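Side-chain contact in L-isoleucine-4-hydroxylase (Bacillus thuringiensis, PDB 6LNH), which hydroxylates L-isoleucine to (4S)-4-hydroxy-L-isoleucine, using ferrous iron, ascorbate, dioxygen and 2-oxoglutarate: residues D114-L117 / L121-N124. Sequence-based numbering, arbitrary orientation.
Sequences DSFL and LIQN
Phe116 and Ile122 make the main contact between two consecutive helices, joined by a short connection. The short helix 114-117 leads into the longer helix 120-134 in this cupin-type 2-oxoglutarate/iron dioxygenase. Helix 114-117 packs on strand 145-156 of the larger antiparallel sheet, while Leu121 of helix 120-134 packs on helix 44-54. The contact is mostly apolar, with two backbone carbonyls taking part, and lies away from the iron site.

The Phe116 ring leaves the backbone with CG anti to the backbone N (chi1 178°) and beside the carbonyl carbon, so that ring and carbonyl both face Ile122. The two side chains cross at about a right angle. Ile122 lays its longer branch over one face of the ring. CG1 sits 3.9 Å from the Phe116 ring centroid, 21° off the normal, in a CH-pi contact shifted toward the rim. The methyl CD1 reaches on to the far end of the ring, 3.6 Å from Phe116 CZ. The other branch lies past the rim on the CD1/CE1 side, with Ile122 CG2 3.6 Å from Phe116 CE1. Both branches of the isoleucine therefore press on one aromatic group. The main chain of Phe116 joins in: its O lies 3.4 Å from Ile122 CB, so the isoleucine packs into the corner formed by the ring face and the carbonyl of the same residue. Ala52 of helix 44-54 and Gln151 of strand 145-156 also pack against Phe116.

Leu117 is the residue whose CA comes nearest to the second helix, 6.3 Å from the CA of Ile122. Its side chain turns away from that helix and packs on Leu149 of strand 145-156. It therefore meets the second helix through its backbone. Gln123, at the solvent-exposed margin, has an extended chain beyond CG, and its aliphatic part passes the carbonyl, with Gln123 CG 3.3 Å from Leu117 O.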
ATOM      1  N   ASP C 114     -15.132 -24.478  19.379  1.00 46.89           N
ATOM      2  CA  ASP C 114     -16.551 -24.619  19.058  1.00 43.95           C
ATOM      3  C   ASP C 114     -17.193 -23.281  18.705  1.00 42.01           C
ATOM      4  O   ASP C 114     -18.047 -23.215  17.813  1.00 37.75           O
ATOM      5  CB  ASP C 114     -17.284 -25.270  20.229  1.00 53.05           C
ATOM      6  CG  ASP C 114     -17.060 -26.765  20.296  1.00 58.85           C
ATOM      7  OD1 ASP C 114     -17.073 -27.420  19.230  1.00 59.84           O
ATOM      8  OD2 ASP C 114     -16.862 -27.283  21.414  1.00 68.44           O
ATOM      9  N   SER C 115     -16.799 -22.204  19.390  1.00 41.96           N
ATOM     10  CA  SER C 115     -17.394 -20.897  19.116  1.00 48.04           C
ATOM     11  C   SER C 115     -17.098 -20.420  17.699  1.00 44.60           C
ATOM     12  O   SER C 115     -17.909 -19.701  17.105  1.00 43.05           O
ATOM     13  CB  SER C 115     -16.896 -19.873  20.135  1.00 50.00           C
ATOM     14  OG  SER C 115     -15.484 -19.917  20.242  1.00 51.52           O
ATOM     15  N   PHE C 116     -15.951 -20.809  17.142  1.00 41.73           N
ATOM     16  CA  PHE C 116     -15.629 -20.475  15.760  1.00 41.84           C
ATOM     17  C   PHE C 116     -16.425 -21.339  14.789  1.00 40.91           C
ATOM     18  O   PHE C 116     -16.891 -20.845  13.757  1.00 41.98           O
ATOM     19  CB  PHE C 116     -14.115 -20.617  15.533  1.00 42.08           C
ATOM     20  CG  PHE C 116     -13.658 -20.330  14.114  1.00 42.87           C
ATOM     21  CD1 PHE C 116     -13.913 -21.212  13.068  1.00 37.89           C
ATOM     22  CD2 PHE C 116     -12.958 -19.169  13.837  1.00 44.48           C
ATOM     23  CE1 PHE C 116     -13.485 -20.932  11.780  1.00 39.73           C
ATOM     24  CE2 PHE C 116     -12.525 -18.883  12.551  1.00 43.82           C
ATOM     25  CZ  PHE C 116     -12.788 -19.768  11.522  1.00 45.30           C
ATOM     26  N   LEU C 117     -16.607 -22.624  15.104  1.00 40.54           N
ATOM     27  CA  LEU C 117     -17.288 -23.516  14.169  1.00 42.12           C
ATOM     28  C   LEU C 117     -18.784 -23.236  14.093  1.00 46.84           C
ATOM     29  O   LEU C 117     -19.391 -23.412  13.030  1.00 53.05           O
ATOM     30  CB  LEU C 117     -17.065 -24.974  14.580  1.00 44.44           C
ATOM     31  CG  LEU C 117     -15.696 -25.628  14.403  1.00 39.21           C
ATOM     32  CD1 LEU C 117     -15.686 -26.978  15.104  1.00 44.55           C
ATOM     33  CD2 LEU C 117     -15.363 -25.788  12.930  1.00 39.24           C
ATOM     34  N   LEU C 121     -21.391 -17.120  10.362  1.00 43.68           N
ATOM     35  CA  LEU C 121     -20.678 -16.771   9.138  1.00 42.68           C
ATOM     36  C   LEU C 121     -19.790 -17.923   8.676  1.00 40.85           C
ATOM     37  O   LEU C 121     -19.743 -18.237   7.482  1.00 39.49           O
ATOM     38  CB  LEU C 121     -19.856 -15.501   9.352  1.00 40.80           C
ATOM     39  CG  LEU C 121     -18.900 -15.088   8.235  1.00 45.91           C
ATOM     40  CD1 LEU C 121     -19.665 -14.686   6.984  1.00 48.11           C
ATOM     41  CD2 LEU C 121     -18.006 -13.956   8.704  1.00 44.29           C
ATOM     42  N   ILE C 122     -19.081 -18.562   9.612  1.00 37.62           N
ATOM     43  CA  ILE C 122     -18.265 -19.728   9.279  1.00 41.58           C
ATOM     44  C   ILE C 122     -19.129 -20.867   8.752  1.00 44.29           C
ATOM     45  O   ILE C 122     -18.771 -21.532   7.771  1.00 44.78           O
ATOM     46  CB  ILE C 122     -17.434 -20.165  10.500  1.00 42.65           C
ATOM     47  CG1 ILE C 122     -16.474 -19.047  10.911  1.00 45.26           C
ATOM     48  CG2 ILE C 122     -16.674 -21.450  10.198  1.00 43.49           C
ATOM     49  CD1 ILE C 122     -15.685 -18.459   9.751  1.00 38.94           C
ATOM     50  N   GLN C 123     -20.279 -21.114   9.390  1.00 41.09           N
ATOM     51  CA  GLN C 123     -21.171 -22.170   8.919  1.00 42.61           C
ATOM     52  C   GLN C 123     -21.666 -21.884   7.508  1.00 43.06           C
ATOM     53  O   GLN C 123     -21.809 -22.802   6.692  1.00 46.70           O
ATOM     54  CB  GLN C 123     -22.365 -22.322   9.862  1.00 44.61           C
ATOM     55  CG  GLN C 123     -22.089 -23.031  11.176  1.00 48.52           C
ATOM     56  CD  GLN C 123     -23.304 -23.014  12.092  1.00 52.14           C
ATOM     57  OE1 GLN C 123     -24.225 -22.219  11.902  1.00 54.30           O
ATOM     58  NE2 GLN C 123     -23.313 -23.898  13.084  1.00 53.74           N
ATOM     59  N   ASN C 124     -21.931 -20.613   7.202  1.00 40.15           N
ATOM     60  CA  ASN C 124     -22.389 -20.258   5.863  1.00 43.38           C
ATOM     61  C   ASN C 124     -21.286 -20.439   4.827  1.00 43.39           C
ATOM     62  O   ASN C 124     -21.554 -20.859   3.695  1.00 43.42           O
ATOM     63  CB  ASN C 124     -22.898 -18.820   5.850  1.00 43.90           C
ATOM     64  CG  ASN C 124     -23.523 -18.439   4.529  1.00 51.28           C
ATOM     65  OD1 ASN C 124     -24.134 -19.270   3.857  1.00 54.98           O
ATOM     66  ND2 ASN C 124     -23.358 -17.181   4.135  1.00 57.80           N
TER